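Local coordinates for protein Blo t 1 allergen (Blomia tropicalis, PDB 5JT8) that is a mite allergen of the papain family, here with its propeptide, and probably acts as a cysteine protease once that propeptide is removed, at residues E162-D167 and F191-R196; A146-S151 and H247-I252; D118-A123 and Y296-N301. All coordinates share one frame; numbering follows the deposited sequence.

Contact 1 (E162-D167 and F191-R196); sequences EQELVD and FKYMIR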
loop_
_atom_site.group_PDB
_atom_site.type_symbol
_atom_site.label_atom_id
_atom_site.label_comp_id
_atom_site.label_asym_id
_atom_site.label_seq_id
_atom_site.Cartn_x
_atom_site.Cartn_y
_atom_site.Cartn_z
ATOM N N GLU A 162 0.264 7.734 10.955
ATOM C CA GLU A 162 0.334 6.285 10.812
ATOM C C GLU A 162 0.828 5.618 12.094
ATOM O O GLU A 162 0.422 4.503 12.417
ATOM C CB GLU A 162 1.245 5.882 9.649
ATOM C CG GLU A 162 0.616 6.042 8.272
ATOM C CD GLU A 162 0.665 7.479 7.764
ATOM O OE1 GLU A 162 1.266 8.345 8.447
ATOM O OE2 GLU A 162 0.110 7.740 6.670
ATOM N N GLN A 163 1.708 6.301 12.818
ATOM C CA GLN A 163 2.320 5.723 14.011
ATOM C C GLN A 163 1.249 5.464 15.080
ATOM O O GLN A 163 1.313 4.469 15.809
ATOM C CB GLN A 163 3.426 6.637 14.556
ATOM C CG GLN A 163 4.281 6.043 15.687
ATOM C CD GLN A 163 5.125 4.866 15.240
ATOM O OE1 GLN A 163 5.897 4.967 14.282
ATOM N NE2 GLN A 163 4.975 3.736 15.931
ATOM N N GLU A 164 0.259 6.348 15.164
ATOM C CA GLU A 164 -0.809 6.167 16.136
ATOM C C GLU A 164 -1.605 4.906 15.788
ATOM O O GLU A 164 -2.077 4.202 16.676
ATOM C CB GLU A 164 -1.751 7.376 16.198
ATOM C CG GLU A 164 -2.848 7.190 17.263
ATOM C CD GLU A 164 -3.811 8.345 17.391
ATOM O OE1 GLU A 164 -3.757 9.285 16.563
ATOM O OE2 GLU A 164 -4.650 8.301 18.321
ATOM N N LEU A 165 -1.764 4.632 14.496
ATOM C CA LEU A 165 -2.418 3.402 14.067
ATOM C C LEU A 165 -1.578 2.188 14.477
ATOM O O LEU A 165 -2.096 1.206 15.025
ATOM C CB LEU A 165 -2.646 3.400 12.557
ATOM C CG LEU A 165 -3.798 4.256 12.034
ATOM C CD1 LEU A 165 -3.819 4.266 10.515
ATOM C CD2 LEU A 165 -5.159 3.786 12.614
ATOM N N VAL A 166 -0.279 2.273 14.225
ATOM C CA VAL A 166 0.638 1.176 14.497
ATOM C C VAL A 166 0.597 0.775 15.966
ATOM O O VAL A 166 0.583 -0.414 16.300
ATOM C CB VAL A 166 2.066 1.554 14.085
ATOM C CG1 VAL A 166 3.087 0.586 14.671
ATOM C CG2 VAL A 166 2.173 1.615 12.558
ATOM N N ASP A 167 0.521 1.767 16.844
ATOM C CA ASP A 167 0.611 1.492 18.264
ATOM C C ASP A 167 -0.719 1.226 18.931
ATOM O O ASP A 167 -0.800 0.424 19.851
ATOM C CB ASP A 167 1.298 2.650 18.957
ATOM C CG ASP A 167 2.700 2.847 18.455
ATOM O OD1 ASP A 167 3.257 1.893 17.872
ATOM O OD2 ASP A 167 3.235 3.953 18.636
ATOM N N PHE A 191 -9.420 1.787 9.811
ATOM C CA PHE A 191 -10.604 2.624 9.641
ATOM C C PHE A 191 -11.496 2.548 10.865
ATOM O O PHE A 191 -12.061 3.551 11.282
ATOM C CB PHE A 191 -11.400 2.207 8.407
ATOM C CG PHE A 191 -10.756 2.590 7.122
ATOM C CD1 PHE A 191 -10.303 3.894 6.921
ATOM C CD2 PHE A 191 -10.572 1.651 6.126
ATOM C CE1 PHE A 191 -9.697 4.249 5.737
ATOM C CE2 PHE A 191 -9.968 1.994 4.929
ATOM C CZ PHE A 191 -9.532 3.293 4.727
ATOM N N LYS A 192 -11.631 1.341 11.424
ATOM C CA LYS A 192 -12.393 1.143 12.661
ATOM C C LYS A 192 -11.890 2.099 13.751
ATOM O O LYS A 192 -12.668 2.722 14.477
ATOM C CB LYS A 192 -12.280 -0.312 13.124
ATOM C CG LYS A 192 -12.940 -0.623 14.455
ATOM C CD LYS A 192 -12.739 -2.092 14.862
ATOM C CE LYS A 192 -13.425 -3.035 13.877
ATOM N NZ LYS A 192 -13.110 -4.464 14.175
ATOM N N TYR A 193 -10.572 2.204 13.858
ATOM C CA TYR A 193 -9.956 3.076 14.835
ATOM C C TYR A 193 -10.258 4.539 14.490
ATOM O O TYR A 193 -10.478 5.372 15.364
ATOM C CB TYR A 193 -8.454 2.819 14.886
ATOM C CG TYR A 193 -7.746 3.625 15.932
ATOM C CD1 TYR A 193 -7.277 4.903 15.642
ATOM C CD2 TYR A 193 -7.542 3.113 17.214
ATOM C CE1 TYR A 193 -6.640 5.657 16.596
ATOM C CE2 TYR A 193 -6.893 3.859 18.182
ATOM C CZ TYR A 193 -6.438 5.128 17.864
ATOM O OH TYR A 193 -5.791 5.881 18.806
ATOM N N MET A 194 -10.298 4.834 13.204
ATOM C CA MET A 194 -10.585 6.184 12.751
ATOM C C MET A 194 -12.026 6.588 13.068
ATOM O O MET A 194 -12.317 7.758 13.280
ATOM C CB MET A 194 -10.306 6.290 11.255
ATOM C CG MET A 194 -8.829 6.385 10.946
ATOM S SD MET A 194 -8.620 6.910 9.245
ATOM C CE MET A 194 -7.341 5.773 8.717
ATOM N N ILE A 195 -12.919 5.609 13.135
ATOM C CA ILE A 195 -14.298 5.869 13.537
ATOM C C ILE A 195 -14.414 6.083 15.031
ATOM O O ILE A 195 -14.948 7.094 15.493
ATOM C CB ILE A 195 -15.230 4.702 13.130
ATOM C CG1 ILE A 195 -15.390 4.649 11.610
ATOM C CG2 ILE A 195 -16.603 4.831 13.797
ATOM C CD1 ILE A 195 -15.908 3.312 11.128
ATOM N N ARG A 196 -13.914 5.127 15.801
ATOM C CA ARG A 196 -14.200 5.128 17.227
ATOM C C ARG A 196 -13.367 6.144 17.993
ATOM O O ARG A 196 -13.800 6.667 19.022
ATOM C CB ARG A 196 -13.982 3.726 17.793
ATOM C CG ARG A 196 -14.900 2.682 17.174
ATOM C CD ARG A 196 -14.577 1.280 17.671
ATOM N NE ARG A 196 -15.367 0.269 16.972
ATOM C CZ ARG A 196 -15.164 -1.043 17.060
ATOM N NH1 ARG A 196 -14.185 -1.524 17.822
ATOM N NH2 ARG A 196 -15.935 -1.878 16.378
#
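Tyr193 and Glu164 carry the polar half of this helix-helix contact: the phenol OH of Tyr193 donates a hydrogen bond of 2.7 Å to Glu164 OE2. The oxygen lies at the edge of the ring and near its plane, but the hydroxyl meets OE2 from above the carboxylate plane; the carboxylate and ring planes are 78° apart. Glu164 reaches this far because its chain is extended beyond CG, with CG opposite the backbone N (chi1 -178°). The same OE2 forms a salt bridge with Arg222, and OE1 accepts from Val200 N. With both oxygens occupied the buried carboxylate is held at several points, and the arginine would be expected to favour its charged form. Beside this polar link lies the apolar half. Leu165 sends CD2 to within 3.9 Å of Tyr193 CD1 and about 4.1 Å of Tyr193 CB, while its other methyl, CD1, lies 4.2 Å from Met194 CE. The segments belong to the helical domain of the papain fold, on helices 162-168 and 187-196. The axes of segments 162-167 and 191-196 cross at 102° and approach no closer than 10.8 Å, so side-chain ends, not backbones, make the contact. Met194 also lies against Ala142 and Ala146 of helix 139-154, and Glu162 touches Phe140 and Ala143 of that helix. The looser side is that of helix 187-196 turned from Glu164 and Leu165: Lys192 and Ile195 are partly exposed and rest on Tyr228, and Arg196 is exposed to solvent.

Contact 2 (A146-S151 and H247-I252); sequences AESLYS and HGPVVI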
loop_
_atom_site.group_PDB
_atom_site.type_symbol
_atom_site.label_atom_id
_atom_site.label_comp_id
_atom_site.label_asym_id
_atom_site.label_seq_id
_atom_site.Cartn_x
_atom_site.Cartn_y
_atom_site.Cartn_z
ATOM N N ALA A 146 -8.138 8.170 3.873
ATOM C CA ALA A 146 -8.760 9.193 4.725
ATOM C C ALA A 146 -8.307 10.600 4.341
ATOM O O ALA A 146 -9.118 11.517 4.224
ATOM C CB ALA A 146 -8.455 8.924 6.213
ATOM N N GLU A 147 -7.004 10.767 4.150
ATOM C CA GLU A 147 -6.473 12.054 3.741
ATOM C C GLU A 147 -7.053 12.471 2.377
ATOM O O GLU A 147 -7.420 13.627 2.195
ATOM C CB GLU A 147 -4.933 12.018 3.713
ATOM C CG GLU A 147 -4.297 11.810 5.095
ATOM C CD GLU A 147 -2.773 11.701 5.059
ATOM O OE1 GLU A 147 -2.172 11.781 3.965
ATOM O OE2 GLU A 147 -2.166 11.540 6.136
ATOM N N SER A 148 -7.174 11.526 1.446
ATOM C CA SER A 148 -7.782 11.799 0.140
ATOM C C SER A 148 -9.197 12.343 0.267
ATOM O O SER A 148 -9.578 13.306 -0.398
ATOM C CB SER A 148 -7.825 10.524 -0.716
ATOM O OG SER A 148 -6.518 10.087 -0.985
ATOM N N LEU A 149 -9.983 11.693 1.113
ATOM C CA LEU A 149 -11.364 12.111 1.323
ATOM C C LEU A 149 -11.451 13.519 1.902
ATOM O O LEU A 149 -12.335 14.277 1.510
ATOM C CB LEU A 149 -12.092 11.112 2.227
ATOM C CG LEU A 149 -12.284 9.736 1.593
ATOM C CD1 LEU A 149 -13.026 8.762 2.533
ATOM C CD2 LEU A 149 -13.026 9.859 0.265
ATOM N N TYR A 150 -10.547 13.885 2.823
ATOM C CA TYR A 150 -10.575 15.248 3.372
ATOM C C TYR A 150 -10.229 16.258 2.294
ATOM O O TYR A 150 -10.759 17.374 2.275
ATOM C CB TYR A 150 -9.629 15.399 4.580
ATOM C CG TYR A 150 -10.303 14.948 5.854
ATOM C CD1 TYR A 150 -11.051 15.837 6.621
ATOM C CD2 TYR A 150 -10.241 13.629 6.255
ATOM C CE1 TYR A 150 -11.705 15.420 7.767
ATOM C CE2 TYR A 150 -10.884 13.196 7.403
ATOM C CZ TYR A 150 -11.617 14.094 8.154
ATOM O OH TYR A 150 -12.260 13.666 9.295
ATOM N N SER A 151 -9.356 15.872 1.377
ATOM C CA SER A 151 -9.007 16.780 0.278
ATOM C C SER A 151 -10.208 16.879 -0.675
ATOM O O SER A 151 -10.654 17.964 -1.036
ATOM C CB SER A 151 -7.760 16.284 -0.465
ATOM O OG SER A 151 -7.349 17.222 -1.448
ATOM N N HIS A 247 -16.854 6.651 -4.242
ATOM C CA HIS A 247 -16.449 6.749 -2.835
ATOM C C HIS A 247 -15.010 7.227 -2.619
ATOM O O HIS A 247 -14.577 7.352 -1.479
ATOM C CB HIS A 247 -16.673 5.399 -2.143
ATOM C CG HIS A 247 -18.092 4.933 -2.213
ATOM N ND1 HIS A 247 -19.088 5.480 -1.439
ATOM C CD2 HIS A 247 -18.692 4.002 -2.996
ATOM C CE1 HIS A 247 -20.239 4.895 -1.725
ATOM N NE2 HIS A 247 -20.026 3.992 -2.666
ATOM N N GLY A 248 -14.283 7.524 -3.701
ATOM C CA GLY A 248 -12.905 7.982 -3.566
ATOM C C GLY A 248 -11.864 6.871 -3.659
ATOM O O GLY A 248 -12.198 5.718 -3.959
ATOM N N PRO A 249 -10.583 7.219 -3.437
ATOM C CA PRO A 249 -9.505 6.225 -3.445
ATOM C C PRO A 249 -9.798 5.082 -2.482
ATOM O O PRO A 249 -10.421 5.301 -1.429
ATOM C CB PRO A 249 -8.286 7.031 -3.004
ATOM C CG PRO A 249 -8.566 8.409 -3.579
ATOM C CD PRO A 249 -10.061 8.595 -3.377
ATOM N N VAL A 250 -9.389 3.875 -2.866
ATOM C CA VAL A 250 -9.692 2.681 -2.092
ATOM C C VAL A 250 -8.418 1.938 -1.690
ATOM O O VAL A 250 -7.414 1.990 -2.399
ATOM C CB VAL A 250 -10.618 1.733 -2.887
ATOM C CG1 VAL A 250 -11.948 2.445 -3.214
ATOM C CG2 VAL A 250 -9.939 1.248 -4.160
ATOM N N VAL A 251 -8.460 1.285 -0.533
ATOM C CA VAL A 251 -7.396 0.376 -0.104
ATOM C C VAL A 251 -7.554 -0.933 -0.845
ATOM O O VAL A 251 -8.672 -1.434 -0.992
ATOM C CB VAL A 251 -7.441 0.081 1.415
ATOM C CG1 VAL A 251 -6.352 -0.928 1.805
ATOM C CG2 VAL A 251 -7.298 1.353 2.212
ATOM N N ILE A 252 -6.443 -1.473 -1.333
ATOM C CA ILE A 252 -6.408 -2.834 -1.843
ATOM C C ILE A 252 -5.267 -3.605 -1.183
ATOM O O ILE A 252 -4.308 -3.029 -0.691
ATOM C CB ILE A 252 -6.216 -2.896 -3.384
ATOM C CG1 ILE A 252 -4.877 -2.268 -3.776
ATOM C CG2 ILE A 252 -7.342 -2.179 -4.118
ATOM C CD1 ILE A 252 -4.399 -2.659 -5.171
#
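Ser148 meets Pro249 where helix 139-154 passes the turn leading into strand 250-254. CB of Ser148 points at the proline ring and lies 3.6 Å from Pro249 CG, with Pro249 CD a little farther off at 4.0 Å. One bond on, OG is 3.7 Å from the same Pro249 CG and 4.1 Å from Pro249 CB, so the whole short side chain rests along the ring's outer carbons. This is van der Waals packing; the hydroxyl finds its polar partner in its own helix, bonding to Gly144 O. That bond follows from chi1 of -63°, which sets OG beside the backbone N and turns it back toward the preceding helical turn. Leu149 makes the second point of contact with one branch: CD2 comes to 3.4 Å from His247 O and 4.3 Å from Gly248 CA. Gly248, just past the end of helix 237-247, has a positive phi of 94° and brings its bare CA up to this methyl. Beyond the turn, the chain enters the sheet: Val250 and Ile252 pair by backbone bonds with Leu285 and Val283 of strand 281-291. Pro249 is wedged between Ser148, Ile152 of the same helix and Ile284 of that strand, and Val251 reaches Ala141 and Val145. The long helix 139-154, the central helix of the papain fold, is thereby packed on the turn that leads into strand 250-254, and through Val251 on the strand itself, where the helical and the beta-rich domain meet.

Contact 3 (D118-A123 and Y296-N301); sequences DWRQKA and YWIIRN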
loop_
_atom_site.group_PDB
_atom_site.type_symbol
_atom_site.label_atom_id
_atom_site.label_comp_id
_atom_site.label_asym_id
_atom_site.label_seq_id
_atom_site.Cartn_x
_atom_site.Cartn_y
_atom_site.Cartn_z
ATOM N N ASP A 118 -8.618 9.735 -12.693
ATOM C CA ASP A 118 -7.405 9.875 -11.896
ATOM C C ASP A 118 -7.661 10.882 -10.769
ATOM O O ASP A 118 -7.710 12.082 -11.018
ATOM C CB ASP A 118 -6.237 10.326 -12.798
ATOM C CG ASP A 118 -4.878 10.249 -12.110
ATOM O OD1 ASP A 118 -4.830 10.089 -10.877
ATOM O OD2 ASP A 118 -3.854 10.349 -12.810
ATOM N N TRP A 119 -7.837 10.407 -9.536
ATOM C CA TRP A 119 -8.050 11.330 -8.421
ATOM C C TRP A 119 -6.894 12.329 -8.251
ATOM O O TRP A 119 -7.102 13.426 -7.729
ATOM C CB TRP A 119 -8.275 10.570 -7.112
ATOM C CG TRP A 119 -9.677 10.123 -6.932
ATOM C CD1 TRP A 119 -10.129 8.824 -6.892
ATOM C CD2 TRP A 119 -10.833 10.955 -6.766
ATOM N NE1 TRP A 119 -11.491 8.807 -6.713
ATOM C CE2 TRP A 119 -11.950 10.097 -6.633
ATOM C CE3 TRP A 119 -11.038 12.343 -6.739
ATOM C CZ2 TRP A 119 -13.248 10.576 -6.456
ATOM C CZ3 TRP A 119 -12.329 12.824 -6.574
ATOM C CH2 TRP A 119 -13.424 11.939 -6.440
ATOM N N ARG A 120 -5.693 11.980 -8.713
ATOM C CA ARG A 120 -4.566 12.925 -8.654
ATOM C C ARG A 120 -4.835 14.212 -9.441
ATOM O O ARG A 120 -4.207 15.247 -9.199
ATOM C CB ARG A 120 -3.284 12.297 -9.194
ATOM C CG ARG A 120 -2.769 11.081 -8.441
ATOM C CD ARG A 120 -1.535 10.509 -9.149
ATOM N NE ARG A 120 -1.862 10.056 -10.499
ATOM C CZ ARG A 120 -1.012 9.451 -11.323
ATOM N NH1 ARG A 120 0.236 9.218 -10.937
ATOM N NH2 ARG A 120 -1.413 9.070 -12.539
ATOM N N GLN A 121 -5.756 14.138 -10.397
ATOM C CA GLN A 121 -6.071 15.287 -11.230
ATOM C C GLN A 121 -7.362 15.949 -10.805
ATOM O O GLN A 121 -7.614 17.089 -11.169
ATOM C CB GLN A 121 -6.157 14.886 -12.709
ATOM C CG GLN A 121 -4.791 14.791 -13.375
ATOM C CD GLN A 121 -4.839 14.129 -14.729
ATOM O OE1 GLN A 121 -5.584 14.550 -15.614
ATOM N NE2 GLN A 121 -4.035 13.086 -14.907
ATOM N N LYS A 122 -8.182 15.237 -10.039
ATOM C CA LYS A 122 -9.471 15.781 -9.618
ATOM C C LYS A 122 -9.369 16.453 -8.246
ATOM O O LYS A 122 -10.278 17.160 -7.798
ATOM C CB LYS A 122 -10.536 14.676 -9.584
ATOM C CG LYS A 122 -10.533 13.766 -10.803
ATOM C CD LYS A 122 -11.915 13.209 -11.087
ATOM C CE LYS A 122 -12.824 14.283 -11.685
ATOM N NZ LYS A 122 -14.170 13.753 -12.060
ATOM N N ALA A 123 -8.247 16.223 -7.581
ATOM C CA ALA A 123 -8.082 16.651 -6.213
ATOM C C ALA A 123 -6.602 16.766 -5.942
ATOM O O ALA A 123 -5.784 16.151 -6.637
ATOM C CB ALA A 123 -8.743 15.655 -5.245
ATOM N N TYR A 296 -5.050 -0.052 -17.392
ATOM C CA TYR A 296 -4.257 -0.158 -16.169
ATOM C C TYR A 296 -4.918 0.477 -14.960
ATOM O O TYR A 296 -5.833 1.285 -15.081
ATOM C CB TYR A 296 -2.869 0.469 -16.365
ATOM C CG TYR A 296 -2.912 1.942 -16.690
ATOM C CD1 TYR A 296 -2.969 2.908 -15.680
ATOM C CD2 TYR A 296 -2.916 2.372 -18.014
ATOM C CE1 TYR A 296 -3.010 4.281 -15.992
ATOM C CE2 TYR A 296 -2.970 3.719 -18.334
ATOM C CZ TYR A 296 -3.013 4.675 -17.323
ATOM O OH TYR A 296 -3.056 6.018 -17.666
ATOM N N TRP A 297 -4.432 0.079 -13.796
ATOM C CA TRP A 297 -4.793 0.677 -12.526
ATOM C C TRP A 297 -3.741 1.713 -12.139
ATOM O O TRP A 297 -2.563 1.543 -12.453
ATOM C CB TRP A 297 -4.857 -0.378 -11.431
ATOM C CG TRP A 297 -5.922 -1.397 -11.559
ATOM C CD1 TRP A 297 -5.760 -2.729 -11.786
ATOM C CD2 TRP A 297 -7.324 -1.178 -11.416
ATOM N NE1 TRP A 297 -6.985 -3.357 -11.820
ATOM C CE2 TRP A 297 -7.961 -2.423 -11.596
ATOM C CE3 TRP A 297 -8.107 -0.048 -11.172
ATOM C CZ2 TRP A 297 -9.334 -2.569 -11.506
ATOM C CZ3 TRP A 297 -9.480 -0.197 -11.103
ATOM C CH2 TRP A 297 -10.071 -1.445 -11.259
ATOM N N ILE A 298 -4.145 2.761 -11.436
ATOM C CA ILE A 298 -3.159 3.662 -10.828
ATOM C C ILE A 298 -3.035 3.375 -9.332
ATOM O O ILE A 298 -3.998 3.517 -8.565
ATOM C CB ILE A 298 -3.510 5.134 -11.032
ATOM C CG1 ILE A 298 -3.844 5.410 -12.509
ATOM C CG2 ILE A 298 -2.362 6.011 -10.541
ATOM C CD1 ILE A 298 -4.458 6.791 -12.765
ATOM N N ILE A 299 -1.840 2.958 -8.929
ATOM C CA ILE A 299 -1.584 2.528 -7.559
ATOM C C ILE A 299 -0.758 3.537 -6.786
ATOM O O ILE A 299 0.351 3.894 -7.191
ATOM C CB ILE A 299 -0.873 1.163 -7.547
ATOM C CG1 ILE A 299 -1.863 0.069 -7.952
ATOM C CG2 ILE A 299 -0.288 0.852 -6.168
ATOM C CD1 ILE A 299 -1.256 -1.319 -7.972
ATOM N N ARG A 300 -1.305 4.013 -5.674
ATOM C CA ARG A 300 -0.517 4.832 -4.754
ATOM C C ARG A 300 0.155 3.952 -3.712
ATOM O O ARG A 300 -0.522 3.303 -2.895
ATOM C CB ARG A 300 -1.383 5.876 -4.058
ATOM C CG ARG A 300 -0.682 6.584 -2.913
ATOM C CD ARG A 300 -1.619 7.561 -2.246
ATOM N NE ARG A 300 -1.052 8.123 -1.022
ATOM C CZ ARG A 300 -0.547 9.349 -0.926
ATOM N NH1 ARG A 300 -0.520 10.154 -1.984
ATOM N NH2 ARG A 300 -0.065 9.769 0.228
ATOM N N ASN A 301 1.484 3.938 -3.740
ATOM C CA ASN A 301 2.271 3.074 -2.866
ATOM C C ASN A 301 2.877 3.914 -1.735
ATOM O O ASN A 301 2.823 5.142 -1.783
ATOM C CB ASN A 301 3.353 2.355 -3.680
ATOM C CG ASN A 301 3.899 1.108 -2.991
ATOM O OD1 ASN A 301 3.620 0.848 -1.823
ATOM N ND2 ASN A 301 4.694 0.336 -3.723
#
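Ile298 points at the Asp118-Arg120 ion pair and covers it with two methyls. Its CD1 lies 3.5 Å from Asp118 CG, close to the middle of the carboxylate, and the two side chains cross at about a right angle. Its CG2 sits over the centre of the Arg120 guanidinium face, 3.7 Å above the plane. The next shell fixes the ion pair itself. Arg120 grips Asp118 side-on through two nitrogens, NE to Asp118 OD1 at 3.0 Å and NH2 to Asp118 OD2 at 2.8 Å, with the carboxylate near the guanidinium plane. The bend at chi3 (-62°) folds the arginine back to make this grip. Asp118 is also the N-cap of the short, weakly bonded helix at about 119-122: its OD1 accepts from Arg120 N at 3.0 Å, approached from above the carboxylate plane. Farther out, Arg120 NH2 bonds to Tyr314 OH, and the guanidinium makes a cation-pi contact with Tyr312. In the sheet of the papain fold's beta-rich domain, strand 294-300 and short strand 117-118 both pair with strand 281-291; helix 119-122 follows directly from 117-118, and its Trp119 packs on Ile152 of helix 139-154.

Overall arrangement
The touching residues of contact 1 are all buried and lie within the helical domain, whereas contacts 2 and 3 sit about 10 Å apart between centres and both reach the sheet of the beta-rich domain. Contact 2, buried apart from partly exposed His247, is van der Waals packing, one methyl resting on a carbonyl oxygen; contact 3, with Arg120 partly exposed, sets a methyl-bearing strand residue against charge; contact 1 alone has a hydrogen bond between its segments. Contacts 1 and 2 touch twice: Ala146 CB of helix 139-154 meets Met194 SD at 3.6 Å, and Val251 of strand 250-254 meets Phe191. Contacts 2 and 3 also touch, Trp119 CD1 lying 3.5 Å from Pro249 CD. Contacts 1 and 3 do not.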